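Local structure of putative mandelate racemase (Bordetella bronchiseptica, 3OZY) at residues S51-Y56 / Q275-R280; R140-S145 / P325-W330; I271-A276 / A300-T305; A314-V319 / G351-P356. The protein is of unknown function but belongs to the magnesium-dependent enolase superfamily, whose members abstract a proton next to a substrate carboxylate, and probably acts on an acid-sugar-like compound. One frame throughout, in Å; residues are numbered along the deposited sequence.

Interaction 1: S51-Y56 / Q275-R280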
loop_
_atom_site.group_PDB
_atom_site.type_symbol
_atom_site.label_atom_id
_atom_site.label_comp_id
_atom_site.label_asym_id
_atom_site.label_seq_id
_atom_site.Cartn_x
_atom_site.Cartn_y
_atom_site.Cartn_z
ATOM N N SER A 51 -14.395 -3.770 -11.521
ATOM C CA SER A 51 -13.982 -2.408 -11.184
ATOM C C SER A 51 -13.104 -2.454 -9.945
ATOM O O SER A 51 -13.455 -3.129 -8.976
ATOM C CB SER A 51 -15.195 -1.532 -10.868
ATOM O OG SER A 51 -14.772 -0.301 -10.297
ATOM N N PRO A 52 -11.978 -1.725 -9.960
ATOM C CA PRO A 52 -11.079 -1.595 -8.801
ATOM C C PRO A 52 -11.400 -0.378 -7.927
ATOM O O PRO A 52 -10.522 0.117 -7.218
ATOM C CB PRO A 52 -9.716 -1.388 -9.458
ATOM C CG PRO A 52 -10.078 -0.560 -10.684
ATOM C CD PRO A 52 -11.363 -1.180 -11.186
ATOM N N SER A 53 -12.644 0.094 -7.996
ATOM C CA SER A 53 -13.121 1.170 -7.135
ATOM C C SER A 53 -12.402 2.500 -7.404
ATOM O O SER A 53 -11.831 2.725 -8.478
ATOM C CB SER A 53 -13.008 0.740 -5.666
ATOM O OG SER A 53 -13.639 1.658 -4.787
ATOM N N GLY A 54 -12.455 3.386 -6.420
ATOM C CA GLY A 54 -11.883 4.718 -6.533
ATOM C C GLY A 54 -12.238 5.504 -5.286
ATOM O O GLY A 54 -12.986 5.017 -4.448
ATOM N N PRO A 55 -11.714 6.725 -5.148
ATOM C CA PRO A 55 -10.816 7.373 -6.103
ATOM C C PRO A 55 -9.387 6.844 -6.009
ATOM O O PRO A 55 -8.777 6.800 -4.933
ATOM C CB PRO A 55 -10.872 8.850 -5.689
ATOM C CG PRO A 55 -11.218 8.813 -4.219
ATOM C CD PRO A 55 -12.093 7.607 -4.028
ATOM N N TYR A 56 -8.880 6.431 -7.163
ATOM C CA TYR A 56 -7.468 6.130 -7.369
ATOM C C TYR A 56 -7.170 6.642 -8.771
ATOM O O TYR A 56 -8.003 6.482 -9.677
ATOM C CB TYR A 56 -7.202 4.624 -7.385
ATOM C CG TYR A 56 -7.633 3.814 -6.182
ATOM C CD1 TYR A 56 -6.922 3.861 -4.990
ATOM C CD2 TYR A 56 -8.697 2.933 -6.275
ATOM C CE1 TYR A 56 -7.294 3.083 -3.897
ATOM C CE2 TYR A 56 -9.078 2.157 -5.200
ATOM C CZ TYR A 56 -8.365 2.225 -4.014
ATOM O OH TYR A 56 -8.742 1.438 -2.937
ATOM N N GLN A 275 -15.141 -3.513 7.118
ATOM C CA GLN A 275 -15.777 -2.931 5.936
ATOM C C GLN A 275 -15.014 -3.191 4.642
ATOM O O GLN A 275 -15.162 -2.467 3.658
ATOM C CB GLN A 275 -16.026 -1.443 6.145
ATOM C CG GLN A 275 -16.919 -1.150 7.343
ATOM C CD GLN A 275 -17.202 0.319 7.463
ATOM O OE1 GLN A 275 -16.294 1.118 7.701
ATOM N NE2 GLN A 275 -18.464 0.696 7.288
ATOM N N ALA A 276 -14.225 -4.261 4.635
ATOM C CA ALA A 276 -13.507 -4.674 3.429
ATOM C C ALA A 276 -14.438 -4.703 2.216
ATOM O O ALA A 276 -15.477 -5.361 2.236
ATOM C CB ALA A 276 -12.881 -6.041 3.632
ATOM N N ASP A 277 -14.035 -3.993 1.169
ATOM C CA ASP A 277 -14.788 -3.853 -0.072
ATOM C C ASP A 277 -14.215 -4.864 -1.064
ATOM O O ASP A 277 -13.002 -4.899 -1.289
ATOM C CB ASP A 277 -14.574 -2.404 -0.559
ATOM C CG ASP A 277 -15.326 -2.047 -1.838
ATOM O OD1 ASP A 277 -15.663 -2.923 -2.653
ATOM O OD2 ASP A 277 -15.536 -0.824 -2.053
ATOM N N ALA A 278 -15.062 -5.692 -1.661
ATOM C CA ALA A 278 -14.580 -6.659 -2.650
ATOM C C ALA A 278 -13.762 -6.016 -3.770
ATOM O O ALA A 278 -12.889 -6.666 -4.352
ATOM C CB ALA A 278 -15.739 -7.445 -3.238
ATOM N N SER A 279 -14.058 -4.751 -4.083
ATOM C CA SER A 279 -13.387 -4.041 -5.177
ATOM C C SER A 279 -12.125 -3.276 -4.761
ATOM O O SER A 279 -11.494 -2.630 -5.601
ATOM C CB SER A 279 -14.355 -3.077 -5.874
ATOM O OG SER A 279 -14.692 -1.994 -5.019
ATOM N N ARG A 280 -11.772 -3.335 -3.474
ATOM C CA ARG A 280 -10.602 -2.623 -2.957
ATOM C C ARG A 280 -9.635 -3.520 -2.190
ATOM O O ARG A 280 -8.424 -3.409 -2.362
ATOM C CB ARG A 280 -11.023 -1.465 -2.028
ATOM C CG ARG A 280 -11.924 -0.432 -2.675
ATOM C CD ARG A 280 -12.555 0.518 -1.645
ATOM N NE ARG A 280 -11.631 1.502 -1.072
ATOM C CZ ARG A 280 -11.343 2.671 -1.629
ATOM N NH1 ARG A 280 -11.884 2.993 -2.800
ATOM N NH2 ARG A 280 -10.518 3.526 -1.024
HETATM O O HOH W 1 -16.155 0.846 -4.152
HETATM O O HOH W 2 -9.436 5.970 -2.346
#
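The guanidinium of Arg-280 reaches across to the 51-56 loop, and NH1 does most of the gripping. It gives Ser-53 OG a hydrogen bond of 3.0 Å, with the hydroxyl lying almost in the guanidinium plane and an N-H...O angle of 155°. The same NH1 makes a weaker, bent bond to Gly-54 O at 2.8 Å. Over one face of the group sits Tyr-56, its OH 3.2 Å from Arg-280 CZ and above the centre of the plane; the ring and guanidinium planes are 22° apart. The approach is by the oxygen and not the ring, at angles that make no hydrogen bond; that OH is instead hydrogen-bonded with Tyr-257 OH. Arg-280 CG packs 3.4 Å from Ser-53 CB, and the bend at chi3 (73°) beyond it turns the guanidinium to the loop. Lower down, Ser-279 CB presses to 3.2 Å from Ser-51 O.

One step out, two waters bridge the loops: one links Ser-53 OG to Asp-277 OD2, the other Pro-55 O to Arg-280 NH2. Asp-277 OD1 holds Ser-279 by both its N, in an Asx turn, and its OG, the two donors coming from the same face of the carboxylate. Ser-51 OG receives Ser-53 N in an ST turn and also bonds to Asp-308. Arg-280 is fixed further by Glu-254 O, at NE, and by Asn-255. Since Glu-254 is a magnesium ligand, the contact borders the metal site. A capping-domain loop lying on loops that follow the barrel strands encloses the active site in the enolase superfamily.

Interaction 2: R140-S145 / P325-W330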
loop_
_atom_site.group_PDB
_atom_site.type_symbol
_atom_site.label_atom_id
_atom_site.label_comp_id
_atom_site.label_asym_id
_atom_site.label_seq_id
_atom_site.Cartn_x
_atom_site.Cartn_y
_atom_site.Cartn_z
ATOM N N ARG A 140 -31.067 -5.330 3.465
ATOM C CA ARG A 140 -31.324 -3.982 3.967
ATOM C C ARG A 140 -30.209 -3.012 3.576
ATOM O O ARG A 140 -29.028 -3.265 3.857
ATOM C CB ARG A 140 -31.483 -3.997 5.484
ATOM C CG ARG A 140 -31.811 -2.631 6.046
ATOM C CD ARG A 140 -31.507 -2.571 7.517
ATOM N NE ARG A 140 -32.211 -1.470 8.161
ATOM C CZ ARG A 140 -32.211 -1.268 9.466
ATOM N NH1 ARG A 140 -31.538 -2.100 10.254
ATOM N NH2 ARG A 140 -32.880 -0.246 9.987
ATOM N N ALA A 141 -30.590 -1.913 2.925
ATOM C CA ALA A 141 -29.637 -0.919 2.432
ATOM C C ALA A 141 -29.653 0.351 3.271
ATOM O O ALA A 141 -30.624 0.639 3.987
ATOM C CB ALA A 141 -29.932 -0.571 0.973
ATOM N N TYR A 142 -28.578 1.118 3.185
ATOM C CA TYR A 142 -28.554 2.441 3.773
ATOM C C TYR A 142 -28.139 3.464 2.738
ATOM O O TYR A 142 -27.359 3.166 1.832
ATOM C CB TYR A 142 -27.653 2.505 5.008
ATOM C CG TYR A 142 -26.142 2.486 4.800
ATOM C CD1 TYR A 142 -25.438 3.662 4.537
ATOM C CD2 TYR A 142 -25.409 1.308 4.963
ATOM C CE1 TYR A 142 -24.052 3.661 4.413
ATOM C CE2 TYR A 142 -24.026 1.295 4.827
ATOM C CZ TYR A 142 -23.352 2.472 4.555
ATOM O OH TYR A 142 -21.967 2.492 4.435
ATOM N N ALA A 143 -28.652 4.681 2.895
ATOM C CA ALA A 143 -28.369 5.768 1.970
ATOM C C ALA A 143 -27.023 6.384 2.320
ATOM O O ALA A 143 -26.837 6.899 3.426
ATOM C CB ALA A 143 -29.479 6.824 2.043
ATOM N N SER A 144 -26.100 6.343 1.365
ATOM C CA SER A 144 -24.745 6.817 1.577
ATOM C C SER A 144 -24.471 8.012 0.656
ATOM O O SER A 144 -24.445 7.826 -0.558
ATOM C CB SER A 144 -23.782 5.670 1.248
ATOM O OG SER A 144 -22.439 6.039 1.494
ATOM N N SER A 145 -24.288 9.233 1.172
ATOM C CA SER A 145 -24.422 9.652 2.568
ATOM C C SER A 145 -24.910 11.097 2.545
ATOM O O SER A 145 -24.979 11.719 1.486
ATOM C CB SER A 145 -23.062 9.659 3.273
ATOM O OG SER A 145 -22.552 8.350 3.460
ATOM N N PRO A 325 -25.547 -9.510 9.575
ATOM C CA PRO A 325 -26.688 -8.588 9.506
ATOM C C PRO A 325 -26.467 -7.618 8.360
ATOM O O PRO A 325 -25.362 -7.104 8.180
ATOM C CB PRO A 325 -26.617 -7.822 10.831
ATOM C CG PRO A 325 -25.680 -8.596 11.706
ATOM C CD PRO A 325 -24.746 -9.331 10.800
ATOM N N ALA A 326 -27.505 -7.354 7.585
ATOM C CA ALA A 326 -27.358 -6.496 6.415
ATOM C C ALA A 326 -27.363 -5.013 6.774
ATOM O O ALA A 326 -28.244 -4.549 7.498
ATOM C CB ALA A 326 -28.463 -6.789 5.406
ATOM N N MET A 327 -26.380 -4.282 6.264
ATOM C CA MET A 327 -26.358 -2.829 6.379
ATOM C C MET A 327 -25.601 -2.365 5.143
ATOM O O MET A 327 -24.421 -2.002 5.201
ATOM C CB MET A 327 -25.681 -2.388 7.683
ATOM C CG MET A 327 -25.738 -0.876 7.955
ATOM S SD MET A 327 -27.396 -0.152 7.896
ATOM C CE MET A 327 -28.075 -0.779 9.429
ATOM N N PHE A 328 -26.295 -2.434 4.011
ATOM C CA PHE A 328 -25.649 -2.430 2.708
ATOM C C PHE A 328 -25.534 -1.032 2.124
ATOM O O PHE A 328 -26.540 -0.371 1.865
ATOM C CB PHE A 328 -26.400 -3.327 1.722
ATOM C CG PHE A 328 -25.704 -3.447 0.407
ATOM C CD1 PHE A 328 -24.571 -4.232 0.300
ATOM C CD2 PHE A 328 -26.131 -2.737 -0.703
ATOM C CE1 PHE A 328 -23.885 -4.337 -0.891
ATOM C CE2 PHE A 328 -25.449 -2.839 -1.903
ATOM C CZ PHE A 328 -24.324 -3.639 -1.995
ATOM N N GLU A 329 -24.298 -0.589 1.894
ATOM C CA GLU A 329 -24.044 0.774 1.430
ATOM C C GLU A 329 -24.560 1.021 0.012
ATOM O O GLU A 329 -24.206 0.302 -0.921
ATOM C CB GLU A 329 -22.546 1.093 1.505
ATOM C CG GLU A 329 -22.234 2.520 1.092
ATOM C CD GLU A 329 -20.808 2.940 1.396
ATOM O OE1 GLU A 329 -19.879 2.100 1.319
ATOM O OE2 GLU A 329 -20.601 4.136 1.698
ATOM N N TRP A 330 -25.388 2.056 -0.139
ATOM C CA TRP A 330 -25.891 2.448 -1.452
ATOM C C TRP A 330 -25.678 3.940 -1.702
ATOM O O TRP A 330 -26.350 4.782 -1.107
ATOM C CB TRP A 330 -27.376 2.082 -1.631
ATOM C CG TRP A 330 -27.748 2.130 -3.083
ATOM C CD1 TRP A 330 -27.952 3.250 -3.837
ATOM C CD2 TRP A 330 -27.894 1.012 -3.969
ATOM N NE1 TRP A 330 -28.216 2.895 -5.140
ATOM C CE2 TRP A 330 -28.199 1.529 -5.245
ATOM C CE3 TRP A 330 -27.817 -0.375 -3.804
ATOM C CZ2 TRP A 330 -28.414 0.706 -6.354
ATOM C CZ3 TRP A 330 -28.037 -1.191 -4.900
ATOM C CH2 TRP A 330 -28.326 -0.646 -6.162
#
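Tyr-142 lays one ring face over the backbone and CB of Glu-329, the side chains crossing at a slant, and here the strands pack most closely. Glu-329 CA sits 3.7 Å from the ring centroid, while Met-327 O meets the ring edge 3.3 Å from Tyr-142 CE2. Tyr-142 CG lies between its backbone N and carbonyl carbon (chi1 74°), which stands the ring over the neighbouring strand. Beyond it, Ser-144 OG donates to Glu-329 OE2 at 2.7 Å, where OE2 accepts on its anti lone pair. Lys-171 adds a salt bridge to OE2 and a hydrogen bond to Tyr-142 OH, and magnesium lies about 5 Å from the Glu-329 side chain.

Four backbone bonds run beneath, from Phe-328 N to Arg-140 O through Ser-144 N to Trp-330 O, in parallel register. Strand 328-331 is the last of the (beta/alpha)7-beta barrel and strand 139-146 the first, so this ladder closes the ring.

On the other face Phe-328 and Trp-330 turn away from strand 139-146 toward helix 309-321. The start of both segments lies nearer solvent: Arg-140 and Ala-326 are partly exposed, with Arg-140 CB 4.1 Å from Ala-326 CB. The extended arginine still runs alongside Met-327, whose CE lies over one guanidinium face, 3.8 Å from Arg-140 NH1. Met-327 SD meets the Tyr-142 ring obliquely, 3.8 Å from CD2. Arg-140 NE bonds onward to Thr-168.

Interaction 3: I271-A276 / A300-T305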
loop_
_atom_site.group_PDB
_atom_site.type_symbol
_atom_site.label_atom_id
_atom_site.label_comp_id
_atom_site.label_asym_id
_atom_site.label_seq_id
_atom_site.Cartn_x
_atom_site.Cartn_y
_atom_site.Cartn_z
ATOM N N ILE A 271 -12.001 -3.664 16.513
ATOM C CA ILE A 271 -12.999 -3.490 15.450
ATOM C C ILE A 271 -14.285 -4.265 15.712
ATOM O O ILE A 271 -14.243 -5.409 16.175
ATOM C CB ILE A 271 -12.389 -3.879 14.071
ATOM C CG1 ILE A 271 -13.227 -3.362 12.897
ATOM C CG2 ILE A 271 -12.121 -5.396 13.984
ATOM C CD1 ILE A 271 -12.480 -3.502 11.560
ATOM N N ASP A 272 -15.426 -3.642 15.414
ATOM C CA ASP A 272 -16.731 -4.302 15.489
ATOM C C ASP A 272 -17.251 -4.695 14.111
ATOM O O ASP A 272 -17.858 -5.754 13.942
ATOM C CB ASP A 272 -17.763 -3.397 16.166
ATOM C CG ASP A 272 -17.460 -3.156 17.623
ATOM O OD1 ASP A 272 -17.349 -4.139 18.391
ATOM O OD2 ASP A 272 -17.327 -1.972 17.985
ATOM N N VAL A 273 -17.045 -3.807 13.140
ATOM C CA VAL A 273 -17.560 -3.995 11.788
ATOM C C VAL A 273 -16.410 -3.852 10.800
ATOM O O VAL A 273 -15.807 -2.779 10.682
ATOM C CB VAL A 273 -18.660 -2.969 11.459
ATOM C CG1 VAL A 273 -19.052 -3.050 9.988
ATOM C CG2 VAL A 273 -19.876 -3.165 12.364
ATOM N N LEU A 274 -16.104 -4.953 10.115
ATOM C CA LEU A 274 -15.084 -4.959 9.073
ATOM C C LEU A 274 -15.739 -4.496 7.783
ATOM O O LEU A 274 -16.766 -5.041 7.389
ATOM C CB LEU A 274 -14.513 -6.363 8.889
ATOM C CG LEU A 274 -13.640 -6.954 9.999
ATOM C CD1 LEU A 274 -14.445 -7.246 11.273
ATOM C CD2 LEU A 274 -12.993 -8.219 9.471
ATOM N N GLN A 275 -15.141 -3.513 7.118
ATOM C CA GLN A 275 -15.777 -2.931 5.936
ATOM C C GLN A 275 -15.014 -3.191 4.642
ATOM O O GLN A 275 -15.162 -2.467 3.658
ATOM C CB GLN A 275 -16.026 -1.443 6.145
ATOM C CG GLN A 275 -16.919 -1.150 7.343
ATOM C CD GLN A 275 -17.202 0.319 7.463
ATOM O OE1 GLN A 275 -16.294 1.118 7.701
ATOM N NE2 GLN A 275 -18.464 0.696 7.288
ATOM N N ALA A 276 -14.225 -4.261 4.635
ATOM C CA ALA A 276 -13.507 -4.674 3.429
ATOM C C ALA A 276 -14.438 -4.703 2.216
ATOM O O ALA A 276 -15.477 -5.361 2.236
ATOM C CB ALA A 276 -12.881 -6.041 3.632
ATOM N N ALA A 300 -18.875 -8.404 12.686
ATOM C CA ALA A 300 -19.686 -8.254 11.487
ATOM C C ALA A 300 -18.823 -7.842 10.303
ATOM O O ALA A 300 -17.811 -7.167 10.476
ATOM C CB ALA A 300 -20.779 -7.206 11.726
ATOM N N TRP A 301 -19.225 -8.268 9.105
ATOM C CA TRP A 301 -18.682 -7.737 7.854
ATOM C C TRP A 301 -19.812 -7.032 7.122
ATOM O O TRP A 301 -20.826 -7.655 6.805
ATOM C CB TRP A 301 -18.099 -8.844 6.973
ATOM C CG TRP A 301 -17.690 -8.369 5.608
ATOM C CD1 TRP A 301 -16.631 -7.556 5.301
ATOM C CD2 TRP A 301 -18.336 -8.671 4.363
ATOM N NE1 TRP A 301 -16.579 -7.338 3.937
ATOM C CE2 TRP A 301 -17.613 -8.014 3.344
ATOM C CE3 TRP A 301 -19.452 -9.432 4.011
ATOM C CZ2 TRP A 301 -17.978 -8.091 2.001
ATOM C CZ3 TRP A 301 -19.809 -9.507 2.677
ATOM C CH2 TRP A 301 -19.072 -8.844 1.691
ATOM N N ASN A 302 -19.635 -5.729 6.897
ATOM C CA ASN A 302 -20.579 -4.889 6.153
ATOM C C ASN A 302 -19.695 -4.054 5.238
ATOM O O ASN A 302 -19.068 -3.094 5.687
ATOM C CB ASN A 302 -21.366 -3.967 7.095
ATOM C CG ASN A 302 -22.223 -4.725 8.085
ATOM O OD1 ASN A 302 -21.919 -4.786 9.274
ATOM N ND2 ASN A 302 -23.308 -5.303 7.600
ATOM N N PRO A 303 -19.600 -4.433 3.951
ATOM C CA PRO A 303 -18.594 -3.809 3.085
ATOM C C PRO A 303 -18.879 -2.350 2.761
ATOM O O PRO A 303 -20.031 -1.931 2.659
ATOM C CB PRO A 303 -18.684 -4.629 1.792
ATOM C CG PRO A 303 -20.077 -5.162 1.803
ATOM C CD PRO A 303 -20.322 -5.510 3.252
ATOM N N HIS A 304 -17.805 -1.595 2.580
ATOM C CA HIS A 304 -17.850 -0.381 1.791
ATOM C C HIS A 304 -18.118 -0.796 0.337
ATOM O O HIS A 304 -17.609 -1.827 -0.120
ATOM C CB HIS A 304 -16.489 0.313 1.921
ATOM C CG HIS A 304 -16.276 1.442 0.963
ATOM N ND1 HIS A 304 -15.845 1.247 -0.332
ATOM C CD2 HIS A 304 -16.392 2.780 1.126
ATOM C CE1 HIS A 304 -15.729 2.420 -0.935
ATOM N NE2 HIS A 304 -16.050 3.367 -0.069
ATOM N N THR A 305 -18.938 -0.023 -0.382
ATOM C CA THR A 305 -19.301 -0.359 -1.765
ATOM C C THR A 305 -19.222 0.840 -2.721
ATOM O O THR A 305 -19.538 0.716 -3.906
ATOM C CB THR A 305 -20.739 -0.860 -1.835
ATOM O OG1 THR A 305 -21.612 0.251 -1.607
ATOM C CG2 THR A 305 -21.005 -1.941 -0.799
#
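Trp-301 swings its indole alongside the end of the 271-276 segment and hooks Ala-276 O with NE1 at 2.8 Å. The carbonyl is met in its own plane, on a lone pair, and its oxygen lies only 16° out of the indole plane. Ala-276 CB leans on the same rim, 3.9 Å from Trp-301 NE1. Pro-303 covers a face of the indole with CD, and its CB rests 3.3 Å from Ala-276 O, so the carbonyl sits in the notch between indole NE1 and proline CB.

On the opposite face of the short parallel ladder, Val-273 CG2 fits loosely beside Ala-300 CB at 4.2 Å. Beyond the strand ends, Asn-302 OD1 lies 3.4 Å from Val-273 CG1, while Asn-302 ND2 bonds to Pro-325 O. Gln-275 CG settles 3.3 Å from Asn-302 O before the amide goes on to Glu-227, a magnesium ligand. His-304 N bonds to Gln-275 O at 3.0 Å, which continues the pairing into the loop.

His-304 ND1 is bonded to Asp-277, and the imidazole lies about 4 Å from a magnesium ion. The beta-alpha-beta unit through helix 284-296 puts Asp-277 and His-304 after consecutive barrel strands, an arrangement that resembles the His-Asp dyad of mandelate racemase.

Interaction 4: A314-V319 / G351-P356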
loop_
_atom_site.group_PDB
_atom_site.type_symbol
_atom_site.label_atom_id
_atom_site.label_comp_id
_atom_site.label_asym_id
_atom_site.label_seq_id
_atom_site.Cartn_x
_atom_site.Cartn_y
_atom_site.Cartn_z
ATOM N N ALA A 314 -20.891 -6.256 -7.075
ATOM C CA ALA A 314 -19.953 -7.294 -6.643
ATOM C C ALA A 314 -20.132 -7.562 -5.155
ATOM O O ALA A 314 -20.238 -8.715 -4.730
ATOM C CB ALA A 314 -18.518 -6.893 -6.941
ATOM N N ASN A 315 -20.152 -6.500 -4.355
ATOM C CA ASN A 315 -20.388 -6.669 -2.923
ATOM C C ASN A 315 -21.771 -7.232 -2.608
ATOM O O ASN A 315 -21.920 -8.030 -1.687
ATOM C CB ASN A 315 -20.157 -5.358 -2.170
ATOM C CG ASN A 315 -18.695 -5.020 -2.045
ATOM O OD1 ASN A 315 -17.960 -5.680 -1.313
ATOM N ND2 ASN A 315 -18.254 -3.994 -2.772
ATOM N N LEU A 316 -22.785 -6.824 -3.365
ATOM C CA LEU A 316 -24.143 -7.261 -3.070
ATOM C C LEU A 316 -24.321 -8.775 -3.224
ATOM O O LEU A 316 -25.055 -9.391 -2.451
ATOM C CB LEU A 316 -25.140 -6.500 -3.939
ATOM C CG LEU A 316 -26.607 -6.740 -3.603
ATOM C CD1 LEU A 316 -26.872 -6.530 -2.111
ATOM C CD2 LEU A 316 -27.468 -5.815 -4.454
ATOM N N HIS A 317 -23.675 -9.372 -4.222
ATOM C CA HIS A 317 -23.722 -10.828 -4.345
ATOM C C HIS A 317 -23.219 -11.489 -3.068
ATOM O O HIS A 317 -23.817 -12.445 -2.563
ATOM C CB HIS A 317 -22.897 -11.308 -5.545
ATOM C CG HIS A 317 -23.591 -11.129 -6.856
ATOM N ND1 HIS A 317 -24.473 -12.062 -7.357
ATOM C CD2 HIS A 317 -23.559 -10.116 -7.754
ATOM C CE1 HIS A 317 -24.945 -11.635 -8.518
ATOM N NE2 HIS A 317 -24.409 -10.455 -8.778
ATOM N N LEU A 318 -22.112 -10.973 -2.541
ATOM C CA LEU A 318 -21.532 -11.555 -1.336
ATOM C C LEU A 318 -22.402 -11.296 -0.116
ATOM O O LEU A 318 -22.621 -12.187 0.701
ATOM C CB LEU A 318 -20.129 -11.011 -1.086
ATOM C CG LEU A 318 -19.027 -11.697 -1.883
ATOM C CD1 LEU A 318 -19.240 -11.578 -3.394
ATOM C CD2 LEU A 318 -17.670 -11.130 -1.488
ATOM N N VAL A 319 -22.894 -10.066 0.013
ATOM C CA VAL A 319 -23.733 -9.715 1.150
ATOM C C VAL A 319 -25.014 -10.546 1.167
ATOM O O VAL A 319 -25.434 -11.032 2.221
ATOM C CB VAL A 319 -24.033 -8.205 1.160
ATOM C CG1 VAL A 319 -25.138 -7.856 2.153
ATOM C CG2 VAL A 319 -22.744 -7.441 1.462
ATOM N N GLY A 351 -37.409 -1.409 2.255
ATOM C CA GLY A 351 -36.058 -1.049 2.653
ATOM C C GLY A 351 -34.972 -1.986 2.155
ATOM O O GLY A 351 -33.792 -1.782 2.463
ATOM N N LEU A 352 -35.359 -2.996 1.376
ATOM C CA LEU A 352 -34.438 -4.038 0.921
ATOM C C LEU A 352 -34.148 -3.950 -0.570
ATOM O O LEU A 352 -35.018 -3.571 -1.361
ATOM C CB LEU A 352 -35.023 -5.418 1.204
ATOM C CG LEU A 352 -35.642 -5.670 2.573
ATOM C CD1 LEU A 352 -36.089 -7.128 2.639
ATOM C CD2 LEU A 352 -34.670 -5.346 3.708
ATOM N N VAL A 353 -32.927 -4.322 -0.955
ATOM C CA VAL A 353 -32.572 -4.498 -2.362
ATOM C C VAL A 353 -32.320 -5.982 -2.637
ATOM O O VAL A 353 -32.050 -6.758 -1.721
ATOM C CB VAL A 353 -31.319 -3.674 -2.762
ATOM C CG1 VAL A 353 -31.568 -2.180 -2.571
ATOM C CG2 VAL A 353 -30.107 -4.108 -1.952
ATOM N N GLN A 354 -32.414 -6.373 -3.903
ATOM C CA GLN A 354 -32.098 -7.741 -4.302
ATOM C C GLN A 354 -30.889 -7.724 -5.220
ATOM O O GLN A 354 -30.716 -6.791 -6.002
ATOM C CB GLN A 354 -33.280 -8.390 -5.027
ATOM C CG GLN A 354 -34.505 -8.661 -4.147
ATOM C CD GLN A 354 -34.325 -9.846 -3.210
ATOM O OE1 GLN A 354 -33.281 -10.507 -3.202
ATOM N NE2 GLN A 354 -35.351 -10.122 -2.413
ATOM N N PRO A 355 -30.041 -8.758 -5.135
ATOM C CA PRO A 355 -28.902 -8.811 -6.052
ATOM C C PRO A 355 -29.377 -8.977 -7.496
ATOM O O PRO A 355 -30.482 -9.469 -7.714
ATOM C CB PRO A 355 -28.137 -10.062 -5.591
ATOM C CG PRO A 355 -29.147 -10.889 -4.876
ATOM C CD PRO A 355 -30.073 -9.906 -4.212
ATOM N N PRO A 356 -28.556 -8.555 -8.467
ATOM C CA PRO A 356 -28.872 -8.791 -9.879
ATOM C C PRO A 356 -29.062 -10.283 -10.131
ATOM O O PRO A 356 -28.396 -11.110 -9.504
ATOM C CB PRO A 356 -27.622 -8.281 -10.606
ATOM C CG PRO A 356 -26.977 -7.325 -9.646
ATOM C CD PRO A 356 -27.246 -7.907 -8.291
#
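Leu-316 overlaps Val-353 and Pro-355 with its branched end. CD2 does most of the work: it is 4.0 Å from Val-353 CG2, 3.7 Å from Pro-355 CA and as close to Gln-354 O, so it lies against the extended backbone at Gln-354 and Pro-355, with the valine methyl beside it. CD1 also meets Val-353 CG2, so that methyl straddles the two leucine branches. The leucine crosses the proline at about a right angle, with Leu-316 CG 4.2 Å from Pro-355 CB. Setting CG anti to the backbone N (chi1 -173°) aims the fork away from the helix and at the chain. Val-353 answers with CG2 placed between its own N and carbonyl carbon.

One residue on, His-317 leans on Pro-356. The imidazole crosses the proline obliquely: NE2 comes to 3.8 Å from Pro-356 CD, and CE1 to 3.6 Å from Pro-356 O. These are van der Waals contacts, because both ring nitrogens are occupied elsewhere. NE2 bonds to Leu-361 O and ND1 to Tyr-127 N, a pattern that would suit a neutral ring with its proton on NE2, and that fixes its rotation. Gln-354 O, beside the leucine methyl, is satisfied by the hydroxyl of Tyr-344.

The contact sits outside the barrel wall. Helix 309-321 lies between strand 300-301 and strand 328-331, with Leu-316 also touching Phe-328 and Val-139, while short strand 352-353 runs antiparallel to the outset of strand 139-146 and leads the following prolines across the helix.

From the N terminus, residues 51-56 wait for 275-280: interaction 1 closes a loop of 218 residues and ties the capping domain to the barrel. Residues 140-145 start inside that loop and meet 325-330 beyond it, so interactions 1 and 2 cross. Interaction 3 lies wholly within interaction 2's span and shares Gln-275 and Ala-276 with interaction 1. Interaction 4 opens at 314-319 and ends at 351-356, crossing interaction 2 but following interactions 1 and 3. Asn-315 bonds back to Asp-277 and Ala-278, linking helix 309-321 to the 275-280 loop, while Gly-351 bonds to Ala-141 at the barrel seam.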